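Local coordinates for O-methyltransferase (Burkholderia thailandensis, PDB 3MCZ), which probably transfers a methyl group from S-adenosylmethionine to a hydroxyl oxygen of an acceptor, and forms a dimer, at residues 135-140 with 310-315; 144-149 with 154-159; 257-262 with 301-306; 265-270 with 319-324. All coordinates share one frame; numbering follows the deposited sequence.

Contact 1. Residues 135-140 with 310-315; sequences EKPLAF and NTNHGE
N312 reaches across to the backbone of E135 and K136 and to the ring of P137. Its amide nitrogen ND2 donates a hydrogen bond to the main-chain oxygen O of E135 at 2.9 Å, with an N-H...O angle of 162°. The oxygen lies almost in the amide plane of N312. The donor, however, sits well above the carbonyl plane of E135, 38° out of it. The same amide packs against CD of P137. Atom CD of P137 is 3.7 Å from ND2 of N312, and the two side chains cross obliquely. CG of N312 is anti to its backbone N (chi1 -166°), which sends the amide out from its own loop.

The other end of the amide is also used. OD1 of N312 accepts a hydrogen bond from K72 NZ of the second subunit, so the group is held at both ends and its flip is settled. The backbone N of N312 is bonded to E143, which also takes T311 OG1. Residues T311 to G314 form a type I beta turn, closed by a 2.9 Å bond from G314 N to T311 O. The arrangement is a side-chain-to-backbone bridge between two loops of the methyltransferase domain, at the dimer interface.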
loop_
_atom_site.group_PDB
_atom_site.type_symbol
_atom_site.label_atom_id
_atom_site.label_comp_id
_atom_site.label_asym_id
_atom_site.label_seq_id
_atom_site.Cartn_x
_atom_site.Cartn_y
_atom_site.Cartn_z
ATOM N N GLU A 135 18.239 17.254 -9.197
ATOM C CA GLU A 135 17.784 18.124 -10.305
ATOM C C GLU A 135 17.735 17.359 -11.634
ATOM O O GLU A 135 17.157 17.828 -12.600
ATOM C CB GLU A 135 18.685 19.368 -10.428
ATOM C CG GLU A 135 18.906 20.042 -9.079
ATOM C CD GLU A 135 18.688 21.537 -9.091
ATOM O OE1 GLU A 135 17.510 21.993 -8.985
ATOM O OE2 GLU A 135 19.712 22.258 -9.177
ATOM N N LYS A 136 18.356 16.187 -11.668
ATOM C CA LYS A 136 18.479 15.361 -12.868
ATOM C C LYS A 136 17.676 14.049 -12.732
ATOM O O LYS A 136 17.423 13.581 -11.616
ATOM C CB LYS A 136 19.957 15.007 -13.104
ATOM C CG LYS A 136 20.835 16.238 -13.426
ATOM C CD LYS A 136 22.292 15.829 -13.718
ATOM C CE LYS A 136 23.006 15.282 -12.474
ATOM N NZ LYS A 136 23.948 14.130 -12.795
ATOM N N PRO A 137 17.313 13.437 -13.865
ATOM C CA PRO A 137 16.564 12.190 -13.800
ATOM C C PRO A 137 17.400 11.131 -13.110
ATOM O O PRO A 137 18.620 11.098 -13.274
ATOM C CB PRO A 137 16.333 11.812 -15.283
ATOM C CG PRO A 137 16.763 12.964 -16.088
ATOM C CD PRO A 137 17.726 13.763 -15.248
ATOM N N LEU A 138 16.761 10.291 -12.324
ATOM C CA LEU A 138 17.457 9.216 -11.619
ATOM C C LEU A 138 17.335 7.933 -12.426
ATOM O O LEU A 138 16.470 7.799 -13.302
ATOM C CB LEU A 138 16.876 9.050 -10.219
ATOM C CG LEU A 138 17.209 10.238 -9.275
ATOM C CD1 LEU A 138 16.784 9.935 -7.856
ATOM C CD2 LEU A 138 18.711 10.551 -9.263
ATOM N N ALA A 139 18.232 7.010 -12.150
ATOM C CA ALA A 139 18.368 5.807 -12.985
ATOM C C ALA A 139 17.084 4.957 -13.088
ATOM O O ALA A 139 16.891 4.286 -14.093
ATOM C CB ALA A 139 19.582 4.974 -12.534
ATOM N N PHE A 140 16.181 5.049 -12.106
ATOM C CA PHE A 140 14.911 4.277 -12.086
ATOM C C PHE A 140 13.653 4.975 -12.688
ATOM O O PHE A 140 12.603 4.346 -12.899
ATOM C CB PHE A 140 14.634 3.782 -10.655
ATOM C CG PHE A 140 14.607 4.885 -9.602
ATOM C CD1 PHE A 140 13.479 5.644 -9.421
ATOM C CD2 PHE A 140 15.724 5.161 -8.830
ATOM C CE1 PHE A 140 13.456 6.663 -8.453
ATOM C CE2 PHE A 140 15.717 6.161 -7.871
ATOM C CZ PHE A 140 14.577 6.913 -7.684
ATOM N N ASN A 310 7.701 9.403 -11.043
ATOM C CA ASN A 310 7.879 8.772 -12.353
ATOM C C ASN A 310 8.871 9.453 -13.292
ATOM O O ASN A 310 9.546 8.782 -14.044
ATOM C CB ASN A 310 6.570 8.656 -13.128
ATOM C CG ASN A 310 5.614 7.589 -12.571
ATOM O OD1 ASN A 310 5.956 6.807 -11.673
ATOM N ND2 ASN A 310 4.362 7.607 -13.096
ATOM N N THR A 311 8.925 10.768 -13.290
ATOM C CA THR A 311 9.792 11.484 -14.229
ATOM C C THR A 311 10.361 12.769 -13.586
ATOM O O THR A 311 9.674 13.423 -12.771
ATOM C CB THR A 311 8.998 11.766 -15.559
ATOM O OG1 THR A 311 9.926 12.027 -16.610
ATOM C CG2 THR A 311 8.045 12.909 -15.440
ATOM N N ASN A 312 11.551 13.181 -14.013
ATOM C CA ASN A 312 12.250 14.308 -13.372
ATOM C C ASN A 312 11.368 15.551 -13.186
ATOM O O ASN A 312 11.276 16.069 -12.104
ATOM C CB ASN A 312 13.474 14.713 -14.215
ATOM C CG ASN A 312 14.448 15.630 -13.472
ATOM O OD1 ASN A 312 14.459 15.707 -12.252
ATOM N ND2 ASN A 312 15.252 16.372 -14.239
ATOM N N HIS A 313 10.775 16.030 -14.269
ATOM C CA HIS A 313 9.936 17.229 -14.243
ATOM C C HIS A 313 8.470 16.951 -14.026
ATOM O O HIS A 313 7.634 17.838 -14.205
ATOM C CB HIS A 313 10.101 18.049 -15.534
ATOM C CG HIS A 313 11.449 18.657 -15.692
ATOM N ND1 HIS A 313 11.812 19.360 -16.826
ATOM C CD2 HIS A 313 12.518 18.696 -14.865
ATOM C CE1 HIS A 313 13.057 19.785 -16.692
ATOM N NE2 HIS A 313 13.517 19.360 -15.530
ATOM N N GLY A 314 8.128 15.742 -13.584
ATOM C CA GLY A 314 6.726 15.368 -13.408
ATOM C C GLY A 314 6.019 16.308 -12.449
ATOM O O GLY A 314 6.519 16.591 -11.339
ATOM N N GLU A 315 4.853 16.806 -12.843
ATOM C CA GLU A 315 4.126 17.726 -11.993
ATOM C C GLU A 315 2.794 18.013 -12.631
ATOM O O GLU A 315 2.751 18.233 -13.857
ATOM C CB GLU A 315 4.912 19.024 -11.876
ATOM C CG GLU A 315 4.149 20.143 -11.165
ATOM C CD GLU A 315 4.972 21.431 -10.962
ATOM O OE1 GLU A 315 6.039 21.588 -11.608
ATOM O OE2 GLU A 315 4.525 22.302 -10.153
#

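Contact 2. Residues 144-149 with 154-159; sequences SRFAHD and DAFNDA
F146 sits in the turn that leads into helix 150-172, and F156 lies in that helix, which starts right after D149. The chain turns by roughly a right angle at D149. Within the turn, D149 N bonds R145 O at 3.0 Å. D149 is the N-cap of the long helix, and its OD1 accepts from A152 N in the first turn.

Two phenylalanines make the contact across the bend. CZ of F146 lies 3.7 Å from CB of F156, and CE2 of F146 is equally close to CD2 of F156. The ring centroids are 5.5 Å apart and the planes meet at 40°, an oblique pair. A chi1 of 173° in F156 lays its ring, next to CB, against the end of the F146 ring. This is a short-range contact between a turn and the helix it leads into, within the methyltransferase domain. F156 also meets the ring of H117 from helix 112-119 and packs on Y260.

The turn is also tied by polar bonds. NE of R145 forms a salt bridge with OD2 of D149 at 3.0 Å, nearly straight at 165°. OD2 lies in the guanidinium plane, but NE meets the carboxylate from above its plane. NH2 of R145 bonds L120 O. The ring of H148 has R145 O over the centre of one face, 3.3 Å above it.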
loop_
_atom_site.group_PDB
_atom_site.type_symbol
_atom_site.label_atom_id
_atom_site.label_comp_id
_atom_site.label_asym_id
_atom_site.label_seq_id
_atom_site.Cartn_x
_atom_site.Cartn_y
_atom_site.Cartn_z
ATOM N N SER A 144 14.760 7.065 -18.098
ATOM C CA SER A 144 15.993 6.239 -18.016
ATOM C C SER A 144 15.720 4.752 -18.135
ATOM O O SER A 144 16.663 3.949 -18.322
ATOM C CB SER A 144 16.703 6.465 -16.665
ATOM O OG SER A 144 16.590 7.817 -16.210
ATOM N N ARG A 145 14.450 4.378 -17.964
ATOM C CA ARG A 145 14.024 2.979 -17.828
ATOM C C ARG A 145 13.453 2.391 -19.114
ATOM O O ARG A 145 13.740 1.257 -19.431
ATOM C CB ARG A 145 12.979 2.855 -16.722
ATOM C CG ARG A 145 12.525 1.457 -16.439
ATOM C CD ARG A 145 11.460 1.458 -15.374
ATOM N NE ARG A 145 11.234 0.116 -14.803
ATOM C CZ ARG A 145 10.533 -0.094 -13.685
ATOM N NH1 ARG A 145 9.999 0.923 -13.005
ATOM N NH2 ARG A 145 10.352 -1.322 -13.251
ATOM N N PHE A 146 12.630 3.138 -19.834
ATOM C CA PHE A 146 11.891 2.525 -20.953
ATOM C C PHE A 146 12.711 2.054 -22.180
ATOM O O PHE A 146 12.209 1.219 -22.960
ATOM C CB PHE A 146 10.702 3.400 -21.382
ATOM C CG PHE A 146 9.560 3.447 -20.373
ATOM C CD1 PHE A 146 9.532 2.625 -19.246
ATOM C CD2 PHE A 146 8.494 4.295 -20.586
ATOM C CE1 PHE A 146 8.484 2.691 -18.331
ATOM C CE2 PHE A 146 7.442 4.359 -19.697
ATOM C CZ PHE A 146 7.430 3.558 -18.556
ATOM N N ALA A 147 13.952 2.514 -22.359
ATOM C CA ALA A 147 14.753 2.015 -23.497
ATOM C C ALA A 147 15.185 0.558 -23.321
ATOM O O ALA A 147 15.358 -0.148 -24.308
ATOM C CB ALA A 147 15.965 2.907 -23.787
ATOM N N HIS A 148 15.349 0.094 -22.087
ATOM C CA HIS A 148 15.835 -1.267 -21.843
ATOM C C HIS A 148 14.783 -2.179 -21.190
ATOM O O HIS A 148 14.876 -3.426 -21.286
ATOM C CB HIS A 148 17.087 -1.218 -20.955
ATOM C CG HIS A 148 16.868 -0.571 -19.617
ATOM N ND1 HIS A 148 16.399 -1.262 -18.520
ATOM C CD2 HIS A 148 17.040 0.710 -19.209
ATOM C CE1 HIS A 148 16.307 -0.435 -17.488
ATOM N NE2 HIS A 148 16.689 0.769 -17.880
ATOM N N ASP A 149 13.807 -1.574 -20.496
ATOM C CA ASP A 149 12.825 -2.367 -19.734
ATOM C C ASP A 149 11.540 -2.417 -20.574
ATOM O O ASP A 149 10.594 -1.614 -20.379
ATOM C CB ASP A 149 12.601 -1.785 -18.329
ATOM C CG ASP A 149 11.853 -2.718 -17.406
ATOM O OD1 ASP A 149 11.199 -3.683 -17.866
ATOM O OD2 ASP A 149 11.915 -2.485 -16.180
ATOM N N ASP A 154 5.899 -1.618 -21.923
ATOM C CA ASP A 154 4.668 -2.221 -22.448
ATOM C C ASP A 154 3.518 -2.265 -21.412
ATOM O O ASP A 154 2.354 -2.017 -21.758
ATOM C CB ASP A 154 4.950 -3.619 -22.984
ATOM C CG ASP A 154 5.823 -3.610 -24.231
ATOM O OD1 ASP A 154 6.145 -2.516 -24.772
ATOM O OD2 ASP A 154 6.186 -4.723 -24.669
ATOM N N ALA A 155 3.844 -2.561 -20.155
ATOM C CA ALA A 155 2.863 -2.522 -19.081
ATOM C C ALA A 155 2.295 -1.112 -18.930
ATOM O O ALA A 155 1.078 -0.925 -18.829
ATOM C CB ALA A 155 3.473 -3.001 -17.759
ATOM N N PHE A 156 3.179 -0.126 -18.925
ATOM C CA PHE A 156 2.772 1.261 -18.797
ATOM C C PHE A 156 1.868 1.638 -19.976
ATOM O O PHE A 156 0.773 2.143 -19.752
ATOM C CB PHE A 156 3.975 2.203 -18.724
ATOM C CG PHE A 156 3.595 3.656 -18.764
ATOM C CD1 PHE A 156 3.081 4.279 -17.638
ATOM C CD2 PHE A 156 3.706 4.384 -19.933
ATOM C CE1 PHE A 156 2.714 5.632 -17.659
ATOM C CE2 PHE A 156 3.330 5.739 -19.969
ATOM C CZ PHE A 156 2.850 6.350 -18.822
ATOM N N ASN A 157 2.296 1.363 -21.209
ATOM C CA ASN A 157 1.491 1.714 -22.395
ATOM C C ASN A 157 0.116 0.984 -22.402
ATOM O O ASN A 157 -0.942 1.596 -22.620
ATOM C CB ASN A 157 2.264 1.443 -23.703
ATOM C CG ASN A 157 3.456 2.415 -23.915
ATOM O OD1 ASN A 157 3.463 3.539 -23.394
ATOM N ND2 ASN A 157 4.471 1.965 -24.671
ATOM N N ASP A 158 0.130 -0.320 -22.141
ATOM C CA ASP A 158 -1.111 -1.097 -22.055
ATOM C C ASP A 158 -2.011 -0.619 -20.895
ATOM O O ASP A 158 -3.235 -0.592 -21.034
ATOM C CB ASP A 158 -0.809 -2.594 -21.932
ATOM C CG ASP A 158 -0.207 -3.180 -23.207
ATOM O OD1 ASP A 158 -0.385 -2.590 -24.309
ATOM O OD2 ASP A 158 0.440 -4.248 -23.105
ATOM N N ALA A 159 -1.412 -0.238 -19.777
ATOM C CA ALA A 159 -2.176 0.241 -18.615
ATOM C C ALA A 159 -2.889 1.560 -18.947
ATOM O O ALA A 159 -4.017 1.770 -18.521
ATOM C CB ALA A 159 -1.283 0.429 -17.373
#

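Contact 3. Residues 257-262 with 301-306; sequences CLHYFD and ADFSLH
H259 and F303 form a T-shaped aromatic pair in the Rossmann-like methyltransferase domain. It joins the loop after strand 251-255 to helix 298-310. F303 supplies the edge and H259 the face. The planes stand at 85° and the centroids are 5.0 Å apart. CE2 of F303 lies 3.8 Å from ND1 of H259, over the imidazole but offset toward its rim. CZ of F303 lies over the same face, 3.9 Å from CE1 of H259. H259 holds chi1 at 53°, with CG between its backbone N and carbonyl carbon, and this turns the imidazole face toward the helix. CA of C257 lies over the rim of the opposite face. H259 also packs on M307, and F303 on M288.

Backbone bonds hold the loop. The 3-10 turn at 258-260 is held by Y260 N to C257 O. H259 is also bonded through its backbone to E315, in the loop that follows the helix.

Polar contacts tie the helix to the second subunit. D302 makes a salt bridge with R36 of the second subunit and a hydrogen bond with Q37 of that subunit. On the loop side, the ring of Y260 has the backbone oxygen O of C257 at its edge, in the ring plane.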
loop_
_atom_site.group_PDB
_atom_site.type_symbol
_atom_site.label_atom_id
_atom_site.label_comp_id
_atom_site.label_asym_id
_atom_site.label_seq_id
_atom_site.Cartn_x
_atom_site.Cartn_y
_atom_site.Cartn_z
ATOM N N CYS A 257 -0.788 14.634 -20.961
ATOM C CA CYS A 257 0.673 14.648 -21.161
ATOM C C CYS A 257 1.399 15.899 -20.672
ATOM O O CYS A 257 2.630 15.903 -20.590
ATOM C CB CYS A 257 1.023 14.443 -22.635
ATOM S SG CYS A 257 0.389 15.796 -23.710
ATOM N N LEU A 258 0.680 16.977 -20.345
ATOM C CA LEU A 258 1.373 18.191 -19.885
ATOM C C LEU A 258 2.130 18.024 -18.564
ATOM O O LEU A 258 3.087 18.785 -18.265
ATOM C CB LEU A 258 0.408 19.386 -19.827
ATOM C CG LEU A 258 0.029 20.065 -21.163
ATOM C CD1 LEU A 258 -1.024 21.124 -20.866
ATOM C CD2 LEU A 258 1.222 20.690 -21.894
ATOM N N HIS A 259 1.770 16.995 -17.796
ATOM C CA HIS A 259 2.403 16.743 -16.542
ATOM C C HIS A 259 3.810 16.113 -16.632
ATOM O O HIS A 259 4.404 15.856 -15.601
ATOM C CB HIS A 259 1.498 15.901 -15.643
ATOM C CG HIS A 259 1.014 14.653 -16.294
ATOM N ND1 HIS A 259 -0.236 14.546 -16.853
ATOM C CD2 HIS A 259 1.639 13.476 -16.529
ATOM C CE1 HIS A 259 -0.371 13.348 -17.394
ATOM N NE2 HIS A 259 0.747 12.671 -17.195
ATOM N N TYR A 260 4.313 15.871 -17.843
ATOM C CA TYR A 260 5.717 15.529 -18.047
ATOM C C TYR A 260 6.638 16.739 -18.120
ATOM O O TYR A 260 7.856 16.590 -18.147
ATOM C CB TYR A 260 5.891 14.710 -19.339
ATOM C CG TYR A 260 5.366 13.315 -19.195
ATOM C CD1 TYR A 260 6.123 12.336 -18.591
ATOM C CD2 TYR A 260 4.091 12.989 -19.648
ATOM C CE1 TYR A 260 5.639 11.056 -18.453
ATOM C CE2 TYR A 260 3.590 11.729 -19.507
ATOM C CZ TYR A 260 4.360 10.763 -18.926
ATOM O OH TYR A 260 3.854 9.500 -18.793
ATOM N N PHE A 261 6.055 17.932 -18.145
ATOM C CA PHE A 261 6.804 19.152 -18.366
ATOM C C PHE A 261 6.801 20.023 -17.113
ATOM O O PHE A 261 5.796 20.046 -16.401
ATOM C CB PHE A 261 6.184 19.895 -19.537
ATOM C CG PHE A 261 6.227 19.128 -20.816
ATOM C CD1 PHE A 261 7.451 18.873 -21.449
ATOM C CD2 PHE A 261 5.077 18.582 -21.356
ATOM C CE1 PHE A 261 7.498 18.116 -22.653
ATOM C CE2 PHE A 261 5.113 17.836 -22.541
ATOM C CZ PHE A 261 6.338 17.613 -23.188
ATOM N N ASP A 262 7.913 20.722 -16.833
ATOM C CA ASP A 262 7.848 21.840 -15.866
ATOM C C ASP A 262 7.006 23.002 -16.422
ATOM O O ASP A 262 6.653 23.013 -17.591
ATOM C CB ASP A 262 9.230 22.287 -15.354
ATOM C CG ASP A 262 10.059 23.073 -16.349
ATOM O OD1 ASP A 262 9.567 23.607 -17.351
ATOM O OD2 ASP A 262 11.272 23.186 -16.072
ATOM N N ALA A 301 -3.231 16.399 -5.896
ATOM C CA ALA A 301 -1.927 16.548 -5.248
ATOM C C ALA A 301 -1.156 15.222 -5.227
ATOM O O ALA A 301 0.060 15.198 -5.454
ATOM C CB ALA A 301 -2.088 17.077 -3.823
ATOM N N ASP A 302 -1.894 14.144 -5.009
ATOM C CA ASP A 302 -1.317 12.800 -5.057
ATOM C C ASP A 302 -0.797 12.528 -6.443
ATOM O O ASP A 302 0.302 12.026 -6.602
ATOM C CB ASP A 302 -2.340 11.732 -4.674
ATOM C CG ASP A 302 -1.790 10.321 -4.849
ATOM O OD1 ASP A 302 -0.741 10.045 -4.232
ATOM O OD2 ASP A 302 -2.346 9.541 -5.656
ATOM N N PHE A 303 -1.585 12.852 -7.459
ATOM C CA PHE A 303 -1.159 12.623 -8.847
ATOM C C PHE A 303 0.104 13.424 -9.186
ATOM O O PHE A 303 0.988 12.893 -9.825
ATOM C CB PHE A 303 -2.256 13.009 -9.820
ATOM C CG PHE A 303 -1.936 12.675 -11.227
ATOM C CD1 PHE A 303 -2.001 11.350 -11.654
ATOM C CD2 PHE A 303 -1.591 13.652 -12.142
ATOM C CE1 PHE A 303 -1.748 11.020 -12.988
ATOM C CE2 PHE A 303 -1.303 13.298 -13.477
ATOM C CZ PHE A 303 -1.389 11.992 -13.867
ATOM N N SER A 304 0.166 14.692 -8.760
ATOM C CA SER A 304 1.373 15.504 -8.977
ATOM C C SER A 304 2.620 14.837 -8.423
ATOM O O SER A 304 3.657 14.763 -9.098
ATOM C CB SER A 304 1.238 16.892 -8.366
ATOM O OG SER A 304 2.154 17.773 -8.982
ATOM N N LEU A 305 2.522 14.341 -7.192
ATOM C CA LEU A 305 3.620 13.622 -6.585
ATOM C C LEU A 305 3.952 12.314 -7.309
ATOM O O LEU A 305 5.127 11.955 -7.450
ATOM C CB LEU A 305 3.318 13.372 -5.087
ATOM C CG LEU A 305 4.463 12.711 -4.276
ATOM C CD1 LEU A 305 5.685 13.665 -4.203
ATOM C CD2 LEU A 305 4.004 12.289 -2.888
ATOM N N HIS A 306 2.924 11.568 -7.716
ATOM C CA HIS A 306 3.092 10.343 -8.494
ATOM C C HIS A 306 3.947 10.629 -9.742
ATOM O O HIS A 306 4.901 9.903 -10.058
ATOM C CB HIS A 306 1.704 9.820 -8.841
ATOM C CG HIS A 306 1.661 8.411 -9.341
ATOM N ND1 HIS A 306 0.478 7.712 -9.438
ATOM C CD2 HIS A 306 2.632 7.568 -9.750
ATOM C CE1 HIS A 306 0.726 6.498 -9.906
ATOM N NE2 HIS A 306 2.026 6.391 -10.120
#

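Contact 4. Residues 265-270 with 319-324; sequences EAREVI and TPWIAG
Helices 265-270 and 319-324 pack side by side, with axes 10.9 Å apart at closest approach and crossing at -43°, both running in broadly the same direction. R267 and I322 are the closest backbone pair, with CA atoms 8.0 Å apart.

W321 carries much of the contact. With chi1 at 178° the indole extends away from its own main-chain N toward the other helix. Its benzo end meets A266, where CH2 of W321 is 4.2 Å from CB of A266. The methyl comes in at the ring edge, near the indole plane. CH2 of W321 also lies 4.1 Å from the backbone N of R267.

The pyrrole end is polar. NH2 of R267 is 3.9 Å from NE1 of W321, and the guanidinium and indole planes are 87° apart. Both atoms are donors, so they cannot bond to each other; a water that accepts from each joins them. It lies 3.2 Å from NH2 of R267 and 3.3 Å from NE1 of W321. The water lies in the plane of both groups, at the edge of each. The R267 chain bends at chi3 on its way there.

The two helices flank the central sheet of the Rossmann-like fold on the same side. I322 packs on I285 of strand 281-288 and on L344 of strand 341-347.

Deeper in, CD1 of I270 touches CG2 of I322 at 4.1 Å, the two side chains crossing at about a right angle. I270 also packs on V325 and V326, further along helix 319-328. The ring of W321 meets that of H317, just before its own helix.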
loop_
_atom_site.group_PDB
_atom_site.type_symbol
_atom_site.label_atom_id
_atom_site.label_comp_id
_atom_site.label_asym_id
_atom_site.label_seq_id
_atom_site.Cartn_x
_atom_site.Cartn_y
_atom_site.Cartn_z
ATOM N N GLU A 265 8.353 24.728 -19.605
ATOM C CA GLU A 265 8.237 23.832 -20.736
ATOM C C GLU A 265 6.785 23.694 -21.190
ATOM O O GLU A 265 6.504 23.757 -22.386
ATOM C CB GLU A 265 8.822 22.473 -20.396
ATOM C CG GLU A 265 10.322 22.461 -20.323
ATOM C CD GLU A 265 10.856 21.154 -19.703
ATOM O OE1 GLU A 265 10.115 20.452 -18.972
ATOM O OE2 GLU A 265 12.022 20.832 -19.933
ATOM N N ALA A 266 5.880 23.522 -20.236
ATOM C CA ALA A 266 4.466 23.340 -20.528
ATOM C C ALA A 266 3.898 24.575 -21.250
ATOM O O ALA A 266 3.117 24.454 -22.203
ATOM C CB ALA A 266 3.694 23.024 -19.217
ATOM N N ARG A 267 4.330 25.771 -20.837
ATOM C CA ARG A 267 3.878 27.008 -21.521
ATOM C C ARG A 267 4.362 27.024 -22.969
ATOM O O ARG A 267 3.617 27.366 -23.850
ATOM C CB ARG A 267 4.339 28.259 -20.764
ATOM C CG ARG A 267 3.944 29.569 -21.419
ATOM C CD ARG A 267 4.496 30.761 -20.660
ATOM N NE ARG A 267 3.755 31.020 -19.429
ATOM C CZ ARG A 267 2.576 31.649 -19.378
ATOM N NH1 ARG A 267 1.957 32.044 -20.484
ATOM N NH2 ARG A 267 1.983 31.833 -18.208
ATOM N N GLU A 268 5.606 26.607 -23.222
ATOM C CA GLU A 268 6.112 26.548 -24.581
ATOM C C GLU A 268 5.403 25.529 -25.460
ATOM O O GLU A 268 5.157 25.811 -26.633
ATOM C CB GLU A 268 7.612 26.259 -24.573
ATOM C CG GLU A 268 8.381 27.467 -24.052
ATOM C CD GLU A 268 9.819 27.172 -23.691
ATOM O OE1 GLU A 268 10.184 25.988 -23.470
ATOM O OE2 GLU A 268 10.575 28.163 -23.581
ATOM N N VAL A 269 5.083 24.368 -24.898
ATOM C CA VAL A 269 4.400 23.293 -25.631
ATOM C C VAL A 269 2.996 23.730 -26.013
ATOM O O VAL A 269 2.552 23.468 -27.106
ATOM C CB VAL A 269 4.325 22.027 -24.810
ATOM C CG1 VAL A 269 3.353 20.977 -25.458
ATOM C CG2 VAL A 269 5.742 21.434 -24.680
ATOM N N ILE A 270 2.308 24.374 -25.087
ATOM C CA ILE A 270 0.948 24.858 -25.326
ATOM C C ILE A 270 0.976 25.896 -26.439
ATOM O O ILE A 270 0.167 25.846 -27.357
ATOM C CB ILE A 270 0.317 25.437 -24.055
ATOM C CG1 ILE A 270 0.055 24.325 -23.046
ATOM C CG2 ILE A 270 -1.001 26.147 -24.383
ATOM C CD1 ILE A 270 -0.223 24.826 -21.642
ATOM N N THR A 319 -5.330 23.583 -13.481
ATOM C CA THR A 319 -6.181 23.691 -14.646
ATOM C C THR A 319 -6.474 25.124 -15.048
ATOM O O THR A 319 -6.436 25.419 -16.227
ATOM C CB THR A 319 -7.466 22.832 -14.440
ATOM O OG1 THR A 319 -7.049 21.505 -14.045
ATOM C CG2 THR A 319 -8.282 22.772 -15.729
ATOM N N PRO A 320 -6.767 26.017 -14.083
ATOM C CA PRO A 320 -6.920 27.415 -14.459
ATOM C C PRO A 320 -5.654 28.036 -15.042
ATOM O O PRO A 320 -5.748 28.943 -15.875
ATOM C CB PRO A 320 -7.294 28.119 -13.139
ATOM C CG PRO A 320 -7.883 27.019 -12.287
ATOM C CD PRO A 320 -7.058 25.805 -12.656
ATOM N N TRP A 321 -4.486 27.559 -14.618
ATOM C CA TRP A 321 -3.223 28.077 -15.160
ATOM C C TRP A 321 -3.071 27.621 -16.620
ATOM O O TRP A 321 -2.733 28.427 -17.496
ATOM C CB TRP A 321 -2.026 27.612 -14.326
ATOM C CG TRP A 321 -0.735 28.079 -14.868
ATOM C CD1 TRP A 321 -0.136 29.277 -14.650
ATOM C CD2 TRP A 321 0.117 27.349 -15.734
ATOM N NE1 TRP A 321 1.049 29.346 -15.345
ATOM C CE2 TRP A 321 1.207 28.176 -16.045
ATOM C CE3 TRP A 321 0.040 26.090 -16.316
ATOM C CZ2 TRP A 321 2.247 27.762 -16.877
ATOM C CZ3 TRP A 321 1.092 25.674 -17.138
ATOM C CH2 TRP A 321 2.179 26.509 -17.394
ATOM N N ILE A 322 -3.336 26.342 -16.872
ATOM C CA ILE A 322 -3.333 25.836 -18.252
ATOM C C ILE A 322 -4.312 26.646 -19.129
ATOM O O ILE A 322 -3.967 27.076 -20.232
ATOM C CB ILE A 322 -3.659 24.321 -18.331
ATOM C CG1 ILE A 322 -2.593 23.518 -17.570
ATOM C CG2 ILE A 322 -3.738 23.890 -19.800
ATOM C CD1 ILE A 322 -2.920 21.974 -17.295
ATOM N N ALA A 323 -5.527 26.853 -18.632
ATOM C CA ALA A 323 -6.508 27.583 -19.387
ATOM C C ALA A 323 -6.040 28.991 -19.709
ATOM O O ALA A 323 -6.263 29.475 -20.834
ATOM C CB ALA A 323 -7.881 27.590 -18.659
ATOM N N GLY A 324 -5.371 29.658 -18.762
ATOM C CA GLY A 324 -4.835 31.007 -18.999
ATOM C C GLY A 324 -3.762 31.008 -20.074
ATOM O O GLY A 324 -3.720 31.926 -20.895
HETATM O O HOH W 1 3.554 31.452 -15.396
#

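How the contacts relate
Contacts 1, 3 and 4 meet around the loop after helix 298-310. E315 N bonds H259 O at 3.0 Å, joining contact 1 to contact 3. H313 ND1 and E265 OE1, 2.9 Å apart, tie contact 1 to contact 4. Contacts 3 and 4 share an apolar seam, where L258 CD1 lies 3.9 Å from I270 CD1. Contact 2 adjoins contact 1, their centres about 15 Å apart, and S144 OG is 2.9 Å from L138 O. It reaches contact 3 through F156 and Y260. Contacts 2 and 4 do not touch, their nearest atoms about 14 Å apart. Contacts 1 and 3 both border the second subunit.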